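Local coordinates for protein octopine dehydrogenase (Pecten maximus, PDB 3C7A) that catalyses the NADH-dependent reductive condensation of L-arginine with pyruvate to D-octopine, and the reverse oxidation of octopine, at residues Gly11-Leu17 / Trp146-Ile150; Val31-Phe35 / Gly97-Ala101; Ala39-Thr43 / Val71-Asp75. All coordinates share one frame; numbering follows the deposited sequence.

Contact 1. Residues Gly11-Leu17 / Trp146-Ile150; sequences GNGAHTL and WACRI. With NAD (nicotinamide-adenine-dinucleotide), chain B.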
loop_
_atom_site.group_PDB
_atom_site.type_symbol
_atom_site.label_atom_id
_atom_site.label_comp_id
_atom_site.label_asym_id
_atom_site.label_seq_id
_atom_site.Cartn_x
_atom_site.Cartn_y
_atom_site.Cartn_z
ATOM N N GLY A 11 10.704 -10.732 2.143
ATOM C CA GLY A 11 11.285 -10.037 0.983
ATOM C C GLY A 11 12.239 -8.904 1.335
ATOM O O GLY A 11 12.870 -8.927 2.395
ATOM N N ASN A 12 12.343 -7.916 0.440
ATOM C CA ASN A 12 13.221 -6.749 0.638
ATOM C C ASN A 12 12.892 -5.965 1.915
ATOM O O ASN A 12 13.793 -5.590 2.674
ATOM C CB ASN A 12 13.169 -5.797 -0.571
ATOM C CG ASN A 12 13.689 -6.430 -1.861
ATOM O OD1 ASN A 12 14.750 -7.057 -1.888
ATOM N ND2 ASN A 12 12.945 -6.241 -2.946
ATOM N N GLY A 13 11.600 -5.723 2.139
ATOM C CA GLY A 13 11.121 -4.971 3.302
ATOM C C GLY A 13 11.283 -5.697 4.627
ATOM O O GLY A 13 11.645 -5.083 5.634
ATOM N N ALA A 14 11.019 -7.004 4.626
ATOM C CA ALA A 14 11.109 -7.828 5.837
ATOM C C ALA A 14 12.542 -8.021 6.343
ATOM O O ALA A 14 12.767 -8.087 7.556
ATOM C CB ALA A 14 10.429 -9.178 5.620
ATOM N N HIS A 15 13.498 -8.117 5.415
ATOM C CA HIS A 15 14.925 -8.200 5.757
ATOM C C HIS A 15 15.405 -6.944 6.496
ATOM O O HIS A 15 16.079 -7.045 7.525
ATOM C CB HIS A 15 15.782 -8.427 4.501
ATOM C CG HIS A 15 15.921 -9.866 4.100
ATOM N ND1 HIS A 15 14.873 -10.606 3.591
ATOM C CD2 HIS A 15 16.994 -10.694 4.109
ATOM C CE1 HIS A 15 15.291 -11.829 3.317
ATOM N NE2 HIS A 15 16.575 -11.909 3.621
ATOM N N THR A 16 15.046 -5.772 5.966
ATOM C CA THR A 16 15.458 -4.478 6.531
ATOM C C THR A 16 14.865 -4.217 7.928
ATOM O O THR A 16 15.591 -3.829 8.847
ATOM C CB THR A 16 15.120 -3.294 5.572
ATOM O OG1 THR A 16 15.661 -3.550 4.269
ATOM C CG2 THR A 16 15.690 -1.973 6.095
ATOM N N LEU A 17 13.558 -4.437 8.079
ATOM C CA LEU A 17 12.861 -4.189 9.350
ATOM C C LEU A 17 13.347 -5.087 10.498
ATOM O O LEU A 17 13.519 -4.615 11.626
ATOM C CB LEU A 17 11.336 -4.300 9.175
ATOM C CG LEU A 17 10.417 -4.091 10.391
ATOM C CD1 LEU A 17 10.500 -2.666 10.949
ATOM C CD2 LEU A 17 8.976 -4.446 10.046
ATOM N N TRP A 146 11.675 2.941 3.076
ATOM C CA TRP A 146 12.975 2.916 2.385
ATOM C C TRP A 146 12.888 2.443 0.929
ATOM O O TRP A 146 11.913 1.805 0.525
ATOM C CB TRP A 146 13.979 2.006 3.120
ATOM C CG TRP A 146 13.871 1.963 4.625
ATOM C CD1 TRP A 146 14.468 2.809 5.518
ATOM C CD2 TRP A 146 13.147 1.001 5.406
ATOM N NE1 TRP A 146 14.150 2.443 6.805
ATOM C CE2 TRP A 146 13.342 1.336 6.766
ATOM C CE3 TRP A 146 12.348 -0.107 5.090
ATOM C CZ2 TRP A 146 12.763 0.603 7.810
ATOM C CZ3 TRP A 146 11.772 -0.837 6.130
ATOM C CH2 TRP A 146 11.984 -0.476 7.473
ATOM N N ALA A 147 13.921 2.768 0.150
ATOM C CA ALA A 147 14.195 2.092 -1.119
ATOM C C ALA A 147 15.332 1.097 -0.873
ATOM O O ALA A 147 16.447 1.500 -0.526
ATOM C CB ALA A 147 14.572 3.098 -2.198
ATOM N N CYS A 148 15.042 -0.195 -1.042
ATOM C CA CYS A 148 15.950 -1.265 -0.600
ATOM C C CYS A 148 15.976 -2.504 -1.510
ATOM O O CYS A 148 14.994 -2.799 -2.196
ATOM C CB CYS A 148 15.617 -1.674 0.844
ATOM S SG CYS A 148 13.867 -2.099 1.148
ATOM N N ARG A 149 17.106 -3.219 -1.504
ATOM C CA ARG A 149 17.288 -4.441 -2.307
ATOM C C ARG A 149 18.225 -5.460 -1.636
ATOM O O ARG A 149 19.269 -5.092 -1.089
ATOM C CB ARG A 149 17.798 -4.096 -3.716
ATOM C CG ARG A 149 17.766 -5.260 -4.710
ATOM C CD ARG A 149 18.319 -4.872 -6.078
ATOM N NE ARG A 149 17.328 -4.181 -6.904
ATOM C CZ ARG A 149 17.490 -3.874 -8.190
ATOM N NH1 ARG A 149 18.610 -4.196 -8.828
ATOM N NH2 ARG A 149 16.523 -3.244 -8.846
ATOM N N ILE A 150 17.841 -6.737 -1.695
ATOM C CA ILE A 150 18.632 -7.853 -1.148
ATOM C C ILE A 150 19.910 -8.102 -1.963
ATOM O O ILE A 150 19.873 -8.124 -3.196
ATOM C CB ILE A 150 17.787 -9.163 -1.073
ATOM C CG1 ILE A 150 16.684 -9.038 -0.013
ATOM C CG2 ILE A 150 18.668 -10.386 -0.781
ATOM C CD1 ILE A 150 15.582 -10.087 -0.128
HETATM P PA NAD B . 8.950 -8.375 -2.309
HETATM O O1A NAD B . 8.649 -8.586 -3.742
HETATM O O2A NAD B . 10.413 -8.328 -2.080
HETATM O O5B NAD B . 8.268 -9.542 -1.422
HETATM C C5B NAD B . 8.470 -10.914 -1.706
HETATM C C4B NAD B . 7.936 -11.769 -0.557
HETATM O O4B NAD B . 6.527 -11.900 -0.646
HETATM C C3B NAD B . 8.490 -13.189 -0.564
HETATM O O3B NAD B . 9.646 -13.318 0.230
HETATM C C2B NAD B . 7.344 -14.028 -0.030
HETATM O O2B NAD B . 7.425 -14.180 1.370
HETATM C C1B NAD B . 6.102 -13.228 -0.388
HETATM N N9A NAD B . 5.495 -13.839 -1.589
HETATM C C8A NAD B . 5.800 -13.535 -2.895
HETATM N N7A NAD B . 5.050 -14.310 -3.710
HETATM C C5A NAD B . 4.270 -15.108 -2.948
HETATM C C6A NAD B . 3.326 -16.076 -3.278
HETATM N N6A NAD B . 3.258 -16.522 -4.531
HETATM N N1A NAD B . 2.662 -16.752 -2.266
HETATM C C2A NAD B . 2.938 -16.462 -0.941
HETATM N N3A NAD B . 3.880 -15.497 -0.626
HETATM C C4A NAD B . 4.538 -14.826 -1.611
HETATM O O3 NAD B . 8.218 -7.016 -1.816
HETATM P PN NAD B . 9.011 -5.789 -1.125
HETATM O O1N NAD B . 10.057 -5.323 -2.064
HETATM O O2N NAD B . 9.388 -6.175 0.255
HETATM O O5D NAD B . 7.910 -4.610 -1.041
HETATM C C5D NAD B . 6.681 -4.742 -0.356
HETATM C C4D NAD B . 5.698 -3.672 -0.840
HETATM O O4D NAD B . 6.257 -2.370 -0.720
HETATM C C3D NAD B . 5.324 -3.869 -2.304
HETATM O O3D NAD B . 3.927 -3.753 -2.446
HETATM C C2D NAD B . 6.043 -2.747 -3.035
HETATM O O2D NAD B . 5.298 -2.284 -4.137
HETATM C C1D NAD B . 6.209 -1.677 -1.959
HETATM N N1N NAD B . 7.400 -0.815 -2.157
HETATM C C2N NAD B . 8.660 -1.347 -2.312
HETATM C C3N NAD B . 9.768 -0.512 -2.493
HETATM C C7N NAD B . 11.163 -1.080 -2.414
HETATM O O7N NAD B . 12.206 -0.294 -2.679
HETATM N N7N NAD B . 11.351 -2.434 -2.064
HETATM C C4N NAD B . 9.583 0.873 -2.514
HETATM C C5N NAD B . 8.305 1.407 -2.352
HETATM C C6N NAD B . 7.222 0.546 -2.172
#
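The glycine-rich turn of the Rossmann fold, the dinucleotide-binding start of helix 12-21, meets strand 146-150 here through Asn-12 and Ile-150, with the strand running nearly square to the helix (98° between the short axes). The carboxamide of Asn-12 works at both ends. OD1 accepts the backbone N of Ile-150 at 3.1 Å, the donor lying tilted out of the amide plane, while ND2 gives a hydrogen bond to the pyrophosphate oxygen O1N of NAD at 3.2 Å. A first torsion of -63°, with CG anti to the carbonyl carbon, holds the amide over the opening of the helix, where it can bridge strand and cofactor. The helix end adds its own backbone donors: Gly-13 N reaches NAD O2N at 2.9 Å, and Asn-12 N points almost straight at NAD O2A. From the strand, Cys-148 N binds the nicotinamide carboxamide oxygen O7N at 3.3 Å. Behind this polar layer, CH-pi contacts take over. Thr-16 CG2 sits over the six-membered ring of Trp-146, 3.9 Å from its centroid; Ile-150 CD1 lies over one face of His-15, 4.0 Å from the ring centroid. His-15 ND1 also donates to Gly-11 O at 2.9 Å, approaching from the face opposite to that used by His-15 N, which helps to fix the ring's rotation, together with a weak bond of NE2 to Gly-154 N. A CB on Gly-11 would clash with NAD O5B. With amide donors and a helix N-terminus directed at it, the negative charge of the pyrophosphate is probably stabilised without any cationic side chain from these two segments.

Contact 2. Residues Val31-Phe35 / Gly97-Ala101; sequences VLTLF and GYFQA. With NAD (nicotinamide-adenine-dinucleotide), chain B.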
loop_
_atom_site.group_PDB
_atom_site.type_symbol
_atom_site.label_atom_id
_atom_site.label_comp_id
_atom_site.label_asym_id
_atom_site.label_seq_id
_atom_site.Cartn_x
_atom_site.Cartn_y
_atom_site.Cartn_z
ATOM N N VAL A 31 10.102 -13.827 13.675
ATOM C CA VAL A 31 9.799 -13.757 12.237
ATOM C C VAL A 31 8.910 -14.928 11.791
ATOM O O VAL A 31 9.205 -16.090 12.088
ATOM C CB VAL A 31 11.100 -13.710 11.373
ATOM C CG1 VAL A 31 10.774 -13.587 9.883
ATOM C CG2 VAL A 31 12.003 -12.562 11.807
ATOM N N LEU A 32 7.826 -14.605 11.081
ATOM C CA LEU A 32 6.894 -15.603 10.537
ATOM C C LEU A 32 6.719 -15.451 9.019
ATOM O O LEU A 32 6.449 -14.349 8.529
ATOM C CB LEU A 32 5.529 -15.502 11.242
ATOM C CG LEU A 32 4.364 -16.398 10.791
ATOM C CD1 LEU A 32 4.530 -17.833 11.284
ATOM C CD2 LEU A 32 3.021 -15.833 11.251
ATOM N N THR A 33 6.876 -16.560 8.291
ATOM C CA THR A 33 6.617 -16.614 6.839
ATOM C C THR A 33 5.902 -17.912 6.431
ATOM O O THR A 33 6.253 -18.997 6.901
ATOM C CB THR A 33 7.907 -16.398 5.981
ATOM O OG1 THR A 33 7.636 -16.706 4.606
ATOM C CG2 THR A 33 9.066 -17.271 6.470
ATOM N N LEU A 34 4.907 -17.785 5.552
ATOM C CA LEU A 34 4.045 -18.913 5.173
ATOM C C LEU A 34 4.201 -19.383 3.714
ATOM O O LEU A 34 3.372 -20.155 3.215
ATOM C CB LEU A 34 2.569 -18.579 5.461
ATOM C CG LEU A 34 2.128 -18.194 6.881
ATOM C CD1 LEU A 34 0.728 -17.587 6.860
ATOM C CD2 LEU A 34 2.189 -19.376 7.845
ATOM N N PHE A 35 5.257 -18.928 3.041
ATOM C CA PHE A 35 5.506 -19.293 1.640
ATOM C C PHE A 35 6.310 -20.596 1.536
ATOM O O PHE A 35 7.544 -20.581 1.544
ATOM C CB PHE A 35 6.195 -18.132 0.900
ATOM C CG PHE A 35 6.400 -18.367 -0.582
ATOM C CD1 PHE A 35 5.403 -18.948 -1.367
ATOM C CD2 PHE A 35 7.584 -17.969 -1.198
ATOM C CE1 PHE A 35 5.596 -19.155 -2.734
ATOM C CE2 PHE A 35 7.785 -18.164 -2.563
ATOM C CZ PHE A 35 6.787 -18.760 -3.334
ATOM N N GLY A 97 -3.911 -14.766 3.916
ATOM C CA GLY A 97 -3.284 -15.911 4.581
ATOM C C GLY A 97 -2.818 -15.649 6.004
ATOM O O GLY A 97 -2.936 -16.523 6.867
ATOM N N TYR A 98 -2.289 -14.450 6.249
ATOM C CA TYR A 98 -1.789 -14.075 7.577
ATOM C C TYR A 98 -2.897 -13.793 8.601
ATOM O O TYR A 98 -2.750 -14.136 9.776
ATOM C CB TYR A 98 -0.797 -12.904 7.490
ATOM C CG TYR A 98 0.548 -13.293 6.903
ATOM C CD1 TYR A 98 1.501 -13.965 7.673
ATOM C CD2 TYR A 98 0.864 -12.998 5.577
ATOM C CE1 TYR A 98 2.735 -14.332 7.137
ATOM C CE2 TYR A 98 2.097 -13.360 5.030
ATOM C CZ TYR A 98 3.025 -14.025 5.816
ATOM O OH TYR A 98 4.243 -14.386 5.280
ATOM N N PHE A 99 -3.994 -13.178 8.154
ATOM C CA PHE A 99 -5.161 -12.928 9.017
ATOM C C PHE A 99 -5.823 -14.225 9.506
ATOM O O PHE A 99 -6.227 -14.320 10.669
ATOM C CB PHE A 99 -6.203 -12.040 8.315
ATOM C CG PHE A 99 -5.844 -10.568 8.271
ATOM C CD1 PHE A 99 -5.473 -9.882 9.426
ATOM C CD2 PHE A 99 -5.919 -9.861 7.072
ATOM C CE1 PHE A 99 -5.154 -8.522 9.384
ATOM C CE2 PHE A 99 -5.606 -8.500 7.018
ATOM C CZ PHE A 99 -5.222 -7.829 8.178
ATOM N N GLN A 100 -5.932 -15.214 8.617
ATOM C CA GLN A 100 -6.510 -16.521 8.953
ATOM C C GLN A 100 -5.667 -17.303 9.969
ATOM O O GLN A 100 -6.212 -17.962 10.857
ATOM C CB GLN A 100 -6.729 -17.365 7.688
ATOM C CG GLN A 100 -7.927 -16.938 6.834
ATOM C CD GLN A 100 -8.030 -17.689 5.507
ATOM O OE1 GLN A 100 -9.114 -17.805 4.933
ATOM N NE2 GLN A 100 -6.903 -18.193 5.012
ATOM N N ALA A 101 -4.343 -17.216 9.835
ATOM C CA ALA A 101 -3.415 -17.962 10.691
ATOM C C ALA A 101 -3.301 -17.417 12.122
ATOM O O ALA A 101 -3.116 -18.189 13.067
ATOM C CB ALA A 101 -2.038 -18.039 10.041
HETATM P PA NAD B . 8.950 -8.375 -2.309
HETATM O O1A NAD B . 8.649 -8.586 -3.742
HETATM O O2A NAD B . 10.413 -8.328 -2.080
HETATM O O5B NAD B . 8.268 -9.542 -1.422
HETATM C C5B NAD B . 8.470 -10.914 -1.706
HETATM C C4B NAD B . 7.936 -11.769 -0.557
HETATM O O4B NAD B . 6.527 -11.900 -0.646
HETATM C C3B NAD B . 8.490 -13.189 -0.564
HETATM O O3B NAD B . 9.646 -13.318 0.230
HETATM C C2B NAD B . 7.344 -14.028 -0.030
HETATM O O2B NAD B . 7.425 -14.180 1.370
HETATM C C1B NAD B . 6.102 -13.228 -0.388
HETATM N N9A NAD B . 5.495 -13.839 -1.589
HETATM C C8A NAD B . 5.800 -13.535 -2.895
HETATM N N7A NAD B . 5.050 -14.310 -3.710
HETATM C C5A NAD B . 4.270 -15.108 -2.948
HETATM C C6A NAD B . 3.326 -16.076 -3.278
HETATM N N6A NAD B . 3.258 -16.522 -4.531
HETATM N N1A NAD B . 2.662 -16.752 -2.266
HETATM C C2A NAD B . 2.938 -16.462 -0.941
HETATM N N3A NAD B . 3.880 -15.497 -0.626
HETATM C C4A NAD B . 4.538 -14.826 -1.611
HETATM O O3 NAD B . 8.218 -7.016 -1.816
HETATM P PN NAD B . 9.011 -5.789 -1.125
HETATM O O1N NAD B . 10.057 -5.323 -2.064
HETATM O O2N NAD B . 9.388 -6.175 0.255
HETATM O O5D NAD B . 7.910 -4.610 -1.041
HETATM C C5D NAD B . 6.681 -4.742 -0.356
HETATM C C4D NAD B . 5.698 -3.672 -0.840
HETATM O O4D NAD B . 6.257 -2.370 -0.720
HETATM C C3D NAD B . 5.324 -3.869 -2.304
HETATM O O3D NAD B . 3.927 -3.753 -2.446
HETATM C C2D NAD B . 6.043 -2.747 -3.035
HETATM O O2D NAD B . 5.298 -2.284 -4.137
HETATM C C1D NAD B . 6.209 -1.677 -1.959
HETATM N N1N NAD B . 7.400 -0.815 -2.157
HETATM C C2N NAD B . 8.660 -1.347 -2.312
HETATM C C3N NAD B . 9.768 -0.512 -2.493
HETATM C C7N NAD B . 11.163 -1.080 -2.414
HETATM O O7N NAD B . 12.206 -0.294 -2.679
HETATM N N7N NAD B . 11.351 -2.434 -2.064
HETATM C C4N NAD B . 9.583 0.873 -2.514
HETATM C C5N NAD B . 8.305 1.407 -2.352
HETATM C C6N NAD B . 7.222 0.546 -2.172
#
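Where the chain runs on from strand 27-32, Leu-34 comes closest to helix 95-102 at Gly-97, with 7.9 Å between their CA atoms, so side chains must span the gap. Tyr-98 does most of this. Its first torsion of -72°, with CG anti to the carbonyl carbon, sends the ring out from the helix, roughly square to its axis, towards Thr-33 and Leu-34, and OH accepts a weak hydrogen bond from the backbone N of Leu-34 at 3.5 Å. Leu-34 runs antiparallel to the tyrosine and lays CD1 over one face of the phenol ring, 4.1 Å from the centroid and displaced towards the rim. The same methyl reaches Gly-97 O at 3.8 Å and Ala-101 CB at 4.2 Å, while Leu-32 CD2 touches Tyr-98 CD1 at 4.3 Å. This is the end of the second strand of the Rossmann fold, where the adenosine half of the cofactor is received: Thr-33 OG1 is hydrogen-bonded to Glu-38, itself a ligand of NAD, and Phe-35 turns a ring face to the adenine, its CD1 lying 3.5 Å from NAD C2A. Were Tyr-98 replaced by an alanine, Leu-34 CD1 and Leu-32 CD2 would probably face a gap, and Leu-34 N would be likely to lose its weak acceptor. On another side of helix 95-102, Phe-99 packs on Gln-124, Cys-125 and Ile-128 of helix 121-129.

Contact 3. Residues Ala39-Thr43 / Val71-Asp75; sequences AERWT and VITKD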
loop_
_atom_site.group_PDB
_atom_site.type_symbol
_atom_site.label_atom_id
_atom_site.label_comp_id
_atom_site.label_asym_id
_atom_site.label_seq_id
_atom_site.Cartn_x
_atom_site.Cartn_y
_atom_site.Cartn_z
ATOM N N ALA A 39 11.040 -20.473 5.673
ATOM C CA ALA A 39 11.628 -20.294 7.009
ATOM C C ALA A 39 12.836 -21.201 7.272
ATOM O O ALA A 39 13.823 -20.763 7.869
ATOM C CB ALA A 39 10.568 -20.478 8.094
ATOM N N GLU A 40 12.748 -22.456 6.830
ATOM C CA GLU A 40 13.858 -23.411 6.953
ATOM C C GLU A 40 15.059 -23.033 6.080
ATOM O O GLU A 40 16.207 -23.259 6.469
ATOM C CB GLU A 40 13.399 -24.839 6.629
ATOM C CG GLU A 40 12.563 -25.500 7.724
ATOM C CD GLU A 40 12.453 -27.009 7.558
ATOM O OE1 GLU A 40 13.504 -27.684 7.472
ATOM O OE2 GLU A 40 11.316 -27.524 7.527
ATOM N N ARG A 41 14.783 -22.461 4.907
ATOM C CA ARG A 41 15.828 -21.988 3.988
ATOM C C ARG A 41 16.631 -20.823 4.576
ATOM O O ARG A 41 17.854 -20.765 4.416
ATOM C CB ARG A 41 15.229 -21.575 2.636
ATOM C CG ARG A 41 14.576 -22.699 1.830
ATOM C CD ARG A 41 15.600 -23.622 1.169
ATOM N NE ARG A 41 14.987 -24.456 0.132
ATOM C CZ ARG A 41 15.523 -25.568 -0.366
ATOM N NH1 ARG A 41 16.695 -26.013 0.075
ATOM N NH2 ARG A 41 14.880 -26.246 -1.308
ATOM N N TRP A 42 15.933 -19.906 5.249
ATOM C CA TRP A 42 16.547 -18.745 5.908
ATOM C C TRP A 42 17.482 -19.173 7.048
ATOM O O TRP A 42 18.621 -18.709 7.124
ATOM C CB TRP A 42 15.456 -17.796 6.437
ATOM C CG TRP A 42 15.912 -16.390 6.814
ATOM C CD1 TRP A 42 17.158 -16.004 7.234
ATOM C CD2 TRP A 42 15.102 -15.202 6.840
ATOM N NE1 TRP A 42 17.177 -14.655 7.498
ATOM C CE2 TRP A 42 15.930 -14.136 7.265
ATOM C CE3 TRP A 42 13.760 -14.933 6.534
ATOM C CZ2 TRP A 42 15.460 -12.823 7.395
ATOM C CZ3 TRP A 42 13.291 -13.623 6.661
ATOM C CH2 TRP A 42 14.142 -12.587 7.090
ATOM N N THR A 43 16.998 -20.063 7.916
ATOM C CA THR A 43 17.753 -20.534 9.088
ATOM C C THR A 43 19.067 -21.241 8.713
ATOM O O THR A 43 20.087 -21.067 9.387
ATOM C CB THR A 43 16.888 -21.464 9.987
ATOM O OG1 THR A 43 15.631 -20.834 10.271
ATOM C CG2 THR A 43 17.592 -21.773 11.306
ATOM N N VAL A 71 13.779 -16.031 16.852
ATOM C CA VAL A 71 13.323 -17.223 16.121
ATOM C C VAL A 71 12.773 -16.889 14.723
ATOM O O VAL A 71 12.191 -15.820 14.514
ATOM C CB VAL A 71 12.293 -18.057 16.963
ATOM C CG1 VAL A 71 10.975 -17.303 17.153
ATOM C CG2 VAL A 71 12.061 -19.440 16.351
ATOM N N ILE A 72 12.990 -17.802 13.772
ATOM C CA ILE A 72 12.445 -17.703 12.411
ATOM C C ILE A 72 11.709 -19.008 12.070
ATOM O O ILE A 72 12.335 -20.065 11.952
ATOM C CB ILE A 72 13.554 -17.401 11.358
ATOM C CG1 ILE A 72 14.299 -16.103 11.705
ATOM C CG2 ILE A 72 12.958 -17.318 9.949
ATOM C CD1 ILE A 72 15.643 -15.926 11.002
ATOM N N THR A 73 10.388 -18.925 11.905
ATOM C CA THR A 73 9.530 -20.121 11.842
ATOM C C THR A 73 8.284 -19.982 10.946
ATOM O O THR A 73 7.964 -18.889 10.470
ATOM C CB THR A 73 9.101 -20.566 13.277
ATOM O OG1 THR A 73 8.317 -21.764 13.209
ATOM C CG2 THR A 73 8.296 -19.468 13.979
ATOM N N LYS A 74 7.595 -21.104 10.722
ATOM C CA LYS A 74 6.312 -21.121 10.009
ATOM C C LYS A 74 5.116 -21.434 10.926
ATOM O O LYS A 74 3.969 -21.473 10.466
ATOM C CB LYS A 74 6.353 -22.099 8.822
ATOM C CG LYS A 74 6.301 -23.582 9.197
ATOM C CD LYS A 74 5.966 -24.444 7.984
ATOM C CE LYS A 74 5.838 -25.917 8.349
ATOM N NZ LYS A 74 7.151 -26.547 8.679
ATOM N N ASP A 75 5.394 -21.651 12.213
ATOM C CA ASP A 75 4.376 -22.010 13.210
ATOM C C ASP A 75 3.800 -20.758 13.894
ATOM O O ASP A 75 4.520 -20.062 14.614
ATOM C CB ASP A 75 4.984 -22.971 14.248
ATOM C CG ASP A 75 3.951 -23.564 15.212
ATOM O OD1 ASP A 75 2.783 -23.115 15.244
ATOM O OD2 ASP A 75 4.324 -24.494 15.960
HETATM O O HOH W 1 9.113 -26.182 6.745
HETATM O O HOH W 2 15.184 -20.055 13.647
#
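A water bridges Glu-40 and Lys-74 across the rim of this contact, donating to Glu-40 OE2 at 2.7 Å and accepting from Lys-74 NZ at 2.8 Å. The two charged atoms, Glu-40 OE2 and Lys-74 NZ, are themselves 4.4 Å apart, beyond a salt bridge, so the water mediates between the two charged groups, one on helix 38-46, the other just past strand 71-73. A second water accepts from Ile-72 N at 3.1 Å and makes a weak bond with Thr-43 OG1, a second bridge between helix and strand, about one turn further along the helix. Between the waters the contact is apolar. Ile-72 CD1 stands almost exactly on the normal of the Trp-42 five-membered ring, 4.0 Å from its centroid. Trp-42 is brought there by a first torsion of -165°, which carries CG away from the backbone N; its ring also stacks with that of His-15 and packs on Val-31. Ala-39 CB abuts the strand backbone at Thr-73 C, 3.7 Å away, where a small side chain suits the close approach. Helix 38-46 lies in the connection between the parallel neighbours 27-32 and 71-73, an elaborated beta-alpha-beta crossover that also carries the antiparallel strands 51-56 and 62-67. At the strand's last residue, Thr-73 OG1 accepts from Asp-75 N at 3.1 Å in an ST turn, and Asp-75 OD1 caps the next helix at Glu-77 N. Because the charged pair meets through solvent, its electrostatic attraction is probably well screened, and the hold of helix on sheet is likely to rest chiefly on the Ile-72, Trp-42 and Ala-39 packing.

Overall arrangement
The three contacts grade from core to surface within one Rossmann domain. Contact 1 is the most buried and serves the pyrophosphate and nicotinamide with amide donors; contact 2, partly buried, receives the adenine end and relies on one tyrosine and aliphatic carbons; contact 3, partly buried and farthest from the chain's centre, bridges its polar groups across the contact with water. All three reach the same sheet. Contacts 2 and 3 share its neighbouring parallel strands, Val-31 being paired with Val-71 and Thr-73, while contacts 1 and 3 touch through His-15 and Trp-42. Contacts 1 and 2 remain about 6 Å apart at their nearest atoms, yet both touch NAD.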